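Local coordinates for endo-beta-mannanase (Opitutaceae bacterium TAV5, PDB 7BOB), which acts as an exo-beta-1,4-mannosidase of glycoside hydrolase family 5, probably splitting beta-1,4-linked mannose units from the ends of mannan-derived chains, at residues A[386-391]-A[428-433]; A[557-562]-A[578-583]. All coordinates share one frame; numbering follows the deposited sequence.

Interaction 1: residues A[386-391]-A[428-433]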
loop_
_atom_site.group_PDB
_atom_site.type_symbol
_atom_site.label_atom_id
_atom_site.label_comp_id
_atom_site.label_asym_id
_atom_site.label_seq_id
_atom_site.Cartn_x
_atom_site.Cartn_y
_atom_site.Cartn_z
ATOM N N HIS A 386 25.251 -6.269 24.312
ATOM C CA HIS A 386 23.829 -5.943 24.429
ATOM C C HIS A 386 23.344 -5.169 23.202
ATOM O O HIS A 386 23.961 -4.178 22.802
ATOM C CB HIS A 386 23.559 -5.119 25.697
ATOM C CG HIS A 386 23.641 -5.911 26.969
ATOM N ND1 HIS A 386 24.836 -6.357 27.494
ATOM C CD2 HIS A 386 22.674 -6.335 27.822
ATOM C CE1 HIS A 386 24.599 -7.022 28.612
ATOM N NE2 HIS A 386 23.298 -7.018 28.833
ATOM N N LEU A 387 22.238 -5.618 22.613
ATOM C CA LEU A 387 21.599 -4.887 21.527
ATOM C C LEU A 387 20.717 -3.780 22.097
ATOM O O LEU A 387 20.028 -3.975 23.103
ATOM C CB LEU A 387 20.769 -5.841 20.674
ATOM C CG LEU A 387 21.518 -7.005 20.033
ATOM C CD1 LEU A 387 20.519 -8.023 19.480
ATOM C CD2 LEU A 387 22.432 -6.484 18.934
ATOM N N TYR A 388 20.743 -2.612 21.455
ATOM C CA TYR A 388 20.055 -1.427 21.966
ATOM C C TYR A 388 18.586 -1.446 21.533
ATOM O O TYR A 388 18.290 -1.438 20.334
ATOM C CB TYR A 388 20.756 -0.162 21.470
ATOM C CG TYR A 388 20.201 1.129 22.030
ATOM C CD1 TYR A 388 19.343 1.923 21.270
ATOM C CD2 TYR A 388 20.528 1.558 23.307
ATOM C CE1 TYR A 388 18.826 3.106 21.768
ATOM C CE2 TYR A 388 20.028 2.750 23.810
ATOM C CZ TYR A 388 19.175 3.513 23.034
ATOM O OH TYR A 388 18.659 4.691 23.510
ATOM N N TRP A 389 17.669 -1.503 22.519
ATOM C CA TRP A 389 16.231 -1.348 22.294
ATOM C C TRP A 389 15.885 0.131 22.418
ATOM O O TRP A 389 16.101 0.715 23.487
ATOM C CB TRP A 389 15.445 -2.182 23.307
ATOM C CG TRP A 389 13.923 -2.166 23.192
ATOM C CD1 TRP A 389 13.083 -1.158 23.583
ATOM C CD2 TRP A 389 13.075 -3.208 22.676
ATOM N NE1 TRP A 389 11.790 -1.509 23.354
ATOM C CE2 TRP A 389 11.746 -2.762 22.807
ATOM C CE3 TRP A 389 13.311 -4.478 22.137
ATOM C CZ2 TRP A 389 10.644 -3.522 22.385
ATOM C CZ3 TRP A 389 12.207 -5.242 21.728
ATOM C CH2 TRP A 389 10.896 -4.753 21.850
ATOM N N PRO A 390 15.419 0.791 21.357
ATOM C CA PRO A 390 15.304 2.261 21.397
ATOM C C PRO A 390 14.220 2.734 22.363
ATOM O O PRO A 390 13.248 2.024 22.637
ATOM C CB PRO A 390 14.956 2.633 19.945
ATOM C CG PRO A 390 14.349 1.386 19.356
ATOM C CD PRO A 390 15.052 0.226 20.047
ATOM N N ARG A 391 14.383 3.973 22.857
ATOM C CA ARG A 391 13.426 4.519 23.825
ATOM C C ARG A 391 12.002 4.568 23.266
ATOM O O ARG A 391 11.041 4.319 23.991
ATOM C CB ARG A 391 13.861 5.910 24.291
ATOM C CG ARG A 391 12.769 6.679 25.053
ATOM C CD ARG A 391 13.252 8.028 25.578
ATOM N NE ARG A 391 14.260 7.858 26.615
ATOM C CZ ARG A 391 13.977 7.689 27.905
ATOM N NH1 ARG A 391 12.712 7.694 28.321
ATOM N NH2 ARG A 391 14.958 7.524 28.785
ATOM N N GLY A 428 22.601 -9.897 25.102
ATOM C CA GLY A 428 21.509 -9.347 25.868
ATOM C C GLY A 428 20.812 -8.188 25.157
ATOM O O GLY A 428 21.167 -7.773 24.053
ATOM N N ILE A 429 19.789 -7.673 25.836
ATOM C CA ILE A 429 19.012 -6.516 25.409
ATOM C C ILE A 429 19.148 -5.459 26.488
ATOM O O ILE A 429 19.088 -5.776 27.678
ATOM C CB ILE A 429 17.525 -6.875 25.201
ATOM C CG1 ILE A 429 17.392 -8.087 24.280
ATOM C CG2 ILE A 429 16.720 -5.664 24.673
ATOM C CD1 ILE A 429 17.717 -7.797 22.826
ATOM N N VAL A 430 19.375 -4.220 26.086
ATOM C CA VAL A 430 19.429 -3.099 27.015
ATOM C C VAL A 430 18.399 -2.078 26.553
ATOM O O VAL A 430 18.222 -1.862 25.346
ATOM C CB VAL A 430 20.851 -2.491 27.095
ATOM C CG1 VAL A 430 21.325 -1.997 25.714
ATOM C CG2 VAL A 430 20.888 -1.358 28.106
ATOM N N ARG A 431 17.691 -1.479 27.500
ATOM C CA ARG A 431 16.526 -0.663 27.186
ATOM C C ARG A 431 16.917 0.809 27.159
ATOM O O ARG A 431 17.441 1.333 28.146
ATOM C CB ARG A 431 15.407 -0.906 28.198
ATOM C CG ARG A 431 14.772 -2.275 28.067
ATOM C CD ARG A 431 13.710 -2.539 29.157
ATOM N NE ARG A 431 12.801 -1.410 29.327
ATOM C CZ ARG A 431 11.771 -1.411 30.172
ATOM N NH1 ARG A 431 11.525 -2.482 30.922
ATOM N NH2 ARG A 431 10.991 -0.345 30.273
ATOM N N GLY A 432 16.665 1.469 26.033
ATOM C CA GLY A 432 16.934 2.891 25.908
ATOM C C GLY A 432 15.939 3.812 26.590
ATOM O O GLY A 432 16.217 5.006 26.731
ATOM N N ASP A 433 14.775 3.304 26.986
ATOM C CA ASP A 433 13.811 4.070 27.767
ATOM C C ASP A 433 14.068 3.974 29.273
ATOM O O ASP A 433 13.224 4.410 30.060
ATOM C CB ASP A 433 12.388 3.597 27.453
ATOM C CG ASP A 433 12.100 2.227 28.051
ATOM O OD1 ASP A 433 10.915 1.921 28.341
ATOM O OD2 ASP A 433 13.079 1.465 28.244
#

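Interaction 2: residues A[557-562]-A[578-583]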
loop_
_atom_site.group_PDB
_atom_site.type_symbol
_atom_site.label_atom_id
_atom_site.label_comp_id
_atom_site.label_asym_id
_atom_site.label_seq_id
_atom_site.Cartn_x
_atom_site.Cartn_y
_atom_site.Cartn_z
ATOM N N ASP A 557 24.087 1.282 6.738
ATOM C CA ASP A 557 23.071 0.466 7.400
ATOM C C ASP A 557 23.468 -0.997 7.252
ATOM O O ASP A 557 23.022 -1.701 6.338
ATOM C CB ASP A 557 21.692 0.750 6.820
ATOM C CG ASP A 557 20.582 0.181 7.669
ATOM O OD1 ASP A 557 20.858 -0.753 8.472
ATOM O OD2 ASP A 557 19.437 0.646 7.517
ATOM N N VAL A 558 24.291 -1.465 8.199
ATOM C CA VAL A 558 24.899 -2.797 8.123
ATOM C C VAL A 558 23.827 -3.877 8.016
ATOM O O VAL A 558 23.798 -4.675 7.067
ATOM C CB VAL A 558 25.814 -3.027 9.341
ATOM C CG1 VAL A 558 26.416 -4.435 9.341
ATOM C CG2 VAL A 558 26.906 -1.965 9.379
ATOM N N GLU A 559 22.919 -3.912 8.989
ATOM C CA GLU A 559 21.951 -4.994 9.028
ATOM C C GLU A 559 21.049 -4.982 7.804
ATOM O O GLU A 559 20.739 -6.045 7.251
ATOM C CB GLU A 559 21.139 -4.920 10.317
ATOM C CG GLU A 559 21.959 -5.336 11.539
ATOM C CD GLU A 559 22.840 -4.203 12.045
ATOM O OE1 GLU A 559 22.697 -3.059 11.562
ATOM O OE2 GLU A 559 23.654 -4.458 12.940
ATOM N N ALA A 560 20.636 -3.792 7.352
ATOM C CA ALA A 560 19.813 -3.718 6.154
ATOM C C ALA A 560 20.587 -4.223 4.943
ATOM O O ALA A 560 20.070 -5.031 4.159
ATOM C CB ALA A 560 19.318 -2.283 5.926
ATOM N N SER A 561 21.833 -3.753 4.773
ATOM C CA SER A 561 22.667 -4.235 3.673
ATOM C C SER A 561 22.773 -5.753 3.678
ATOM O O SER A 561 22.565 -6.403 2.649
ATOM C CB SER A 561 24.067 -3.605 3.722
ATOM O OG SER A 561 24.046 -2.205 3.951
ATOM N N PHE A 562 23.105 -6.328 4.826
ATOM C CA PHE A 562 23.147 -7.782 4.916
ATOM C C PHE A 562 21.795 -8.404 4.556
ATOM O O PHE A 562 21.730 -9.381 3.794
ATOM C CB PHE A 562 23.566 -8.192 6.319
ATOM C CG PHE A 562 25.003 -7.871 6.652
ATOM C CD1 PHE A 562 25.886 -7.425 5.668
ATOM C CD2 PHE A 562 25.479 -8.052 7.942
ATOM C CE1 PHE A 562 27.175 -7.149 5.981
ATOM C CE2 PHE A 562 26.774 -7.775 8.260
ATOM C CZ PHE A 562 27.637 -7.317 7.271
ATOM N N ALA A 578 31.624 -12.314 10.958
ATOM C CA ALA A 578 32.983 -11.830 11.190
ATOM C C ALA A 578 33.045 -10.305 11.244
ATOM O O ALA A 578 33.924 -9.747 11.909
ATOM C CB ALA A 578 33.915 -12.360 10.097
ATOM N N TRP A 579 32.110 -9.619 10.570
ATOM C CA TRP A 579 32.064 -8.159 10.619
ATOM C C TRP A 579 31.952 -7.647 12.052
ATOM O O TRP A 579 32.689 -6.737 12.455
ATOM C CB TRP A 579 30.892 -7.628 9.789
ATOM C CG TRP A 579 30.726 -6.145 9.948
ATOM C CD1 TRP A 579 29.948 -5.499 10.865
ATOM C CD2 TRP A 579 31.390 -5.114 9.184
ATOM N NE1 TRP A 579 30.069 -4.133 10.708
ATOM C CE2 TRP A 579 30.953 -3.874 9.688
ATOM C CE3 TRP A 579 32.320 -5.130 8.135
ATOM C CZ2 TRP A 579 31.400 -2.659 9.173
ATOM C CZ3 TRP A 579 32.766 -3.921 7.620
ATOM C CH2 TRP A 579 32.309 -2.705 8.144
ATOM N N TYR A 580 30.997 -8.189 12.831
ATOM C CA TYR A 580 30.823 -7.703 14.200
ATOM C C TYR A 580 32.068 -7.963 15.041
ATOM O O TYR A 580 32.463 -7.119 15.859
ATOM C CB TYR A 580 29.606 -8.352 14.863
ATOM C CG TYR A 580 28.299 -7.925 14.266
ATOM C CD1 TYR A 580 27.636 -6.789 14.732
ATOM C CD2 TYR A 580 27.734 -8.642 13.230
ATOM C CE1 TYR A 580 26.451 -6.379 14.175
ATOM C CE2 TYR A 580 26.553 -8.246 12.670
ATOM C CZ TYR A 580 25.915 -7.118 13.150
ATOM O OH TYR A 580 24.741 -6.742 12.580
ATOM N N ALA A 581 32.680 -9.140 14.876
ATOM C CA ALA A 581 33.864 -9.471 15.669
ATOM C C ALA A 581 34.986 -8.464 15.425
ATOM O O ALA A 581 35.583 -7.942 16.372
ATOM C CB ALA A 581 34.332 -10.894 15.359
ATOM N N ALA A 582 35.249 -8.139 14.158
ATOM C CA ALA A 582 36.334 -7.208 13.847
ATOM C C ALA A 582 36.109 -5.835 14.479
ATOM O O ALA A 582 37.059 -5.191 14.945
ATOM C CB ALA A 582 36.492 -7.078 12.336
ATOM N N LEU A 583 34.859 -5.375 14.524
ATOM C CA LEU A 583 34.594 -4.009 14.948
ATOM C C LEU A 583 34.342 -3.867 16.437
ATOM O O LEU A 583 34.387 -2.743 16.954
ATOM C CB LEU A 583 33.390 -3.454 14.194
ATOM C CG LEU A 583 33.656 -3.163 12.717
ATOM C CD1 LEU A 583 32.687 -2.125 12.314
ATOM C CD2 LEU A 583 35.066 -2.678 12.505
#

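Interaction 1: residues A[386-391]-A[428-433]
L387 pairs with I429 and W389 with R431 in parallel register, and the backbone bonds run to the flanking residues: L387 N to G428 O, V430 N to L387 O, W389 N to V430 O and, where the strands give way to loop, G432 N to W389 O (2.7 Å). The segment axes are turned by 35°, as expected of a twisted sheet. On one face H386 lays its ring over the backbone of G428, where a CB would run into H386 CD2, and its CB meets V430 CG1. On the same face the Y388 ring reaches G432 CA, its OH bonded to E456. R391 can be followed outward. Its CB sits 3.5 Å from G432 O, and its CG lies 3.9 Å from D433 CB. A bend at chi3 (-67°) then folds the tip back across D433, placing one guanidinium face over the backbone, with CZ 3.6 Å from D433 CA. NE and NH2 each come to 3.5 Å from G432 O, and NH1 lies by D433 O and CA. The D433 carboxylate turns instead to R431, whose NE and NH2 grip it side-on, NH2 to OD1 at 3.0 Å, while NH1 bonds A273 O. With an alanine at R391, the backbone of D433 would probably lose its guanidinium cover and D455 its weak, long ion pair. With helix 406-422 between the strands and L387 packed on it, the arrangement is a beta-alpha-beta crossover, the unit from which Rossmann-like, doubly wound alpha/beta domains are built.

Interaction 2: residues A[557-562]-A[578-583]
Y580 and E559 supply the polar link, a hydrogen bond from Y580 OH to E559 OE2 at 2.6 Å. The oxygen lies in the plane of the Y580 ring, at its edge, whereas the hydroxyl approaches from above the carboxylate plane. A bend at chi2 (81°) carries the E559 carboxylate to this position, and H473 ND1 hydrogen-bonds the same oxygen, so two bonds grip it. The aromatic contact is T-shaped: the edge of F562 points at the face of the W579 five-membered ring, with planes 87° apart and centroids separated by 5.9 Å. Apolar contacts fill in around the rings, F562 CZ lying 4.1 Å from W579 CB and V558 CG1 4.0 Å from W579 CD1. Within 557-562, D557 acts as N-cap, its OD1 accepting from A560 N at 3.2 Å, while its carbonyl oxygen takes both S561 N and S561 OG. The two helix segments run roughly antiparallel, at 157°; their axes come no closer than 12.8 Å, and E559, F562, W579 and Y580 span most of that distance, with V558 reaching the W579 indole. W579 also meets Y510 and F512 of strand 508-512 and H473 at the end of strand 469-473, while F562 and Y580 rest on helix 406-422.

Overall arrangement
The chain first builds the family 5 barrel, its eight-stranded parallel sheet ending at strand 311-316, and then enters the second domain. Interaction 1 closes a loop of 36 residues containing helix 406-422 and sets strand 427-431 at the edge of the mixed sheet, where W389 and R431 reach F274 and A273 of the preceding domain. The chain next lays down strands 444-448 through 549-554 before interaction 2 closes a 15-residue loop near the C terminus. The contacts follow in series, neither nested nor crossed. Their centres are 18 Å apart and their nearest atoms about 6 Å, yet helix 406-422 joins them: L387 and Y580 both pack on its A416 and L420.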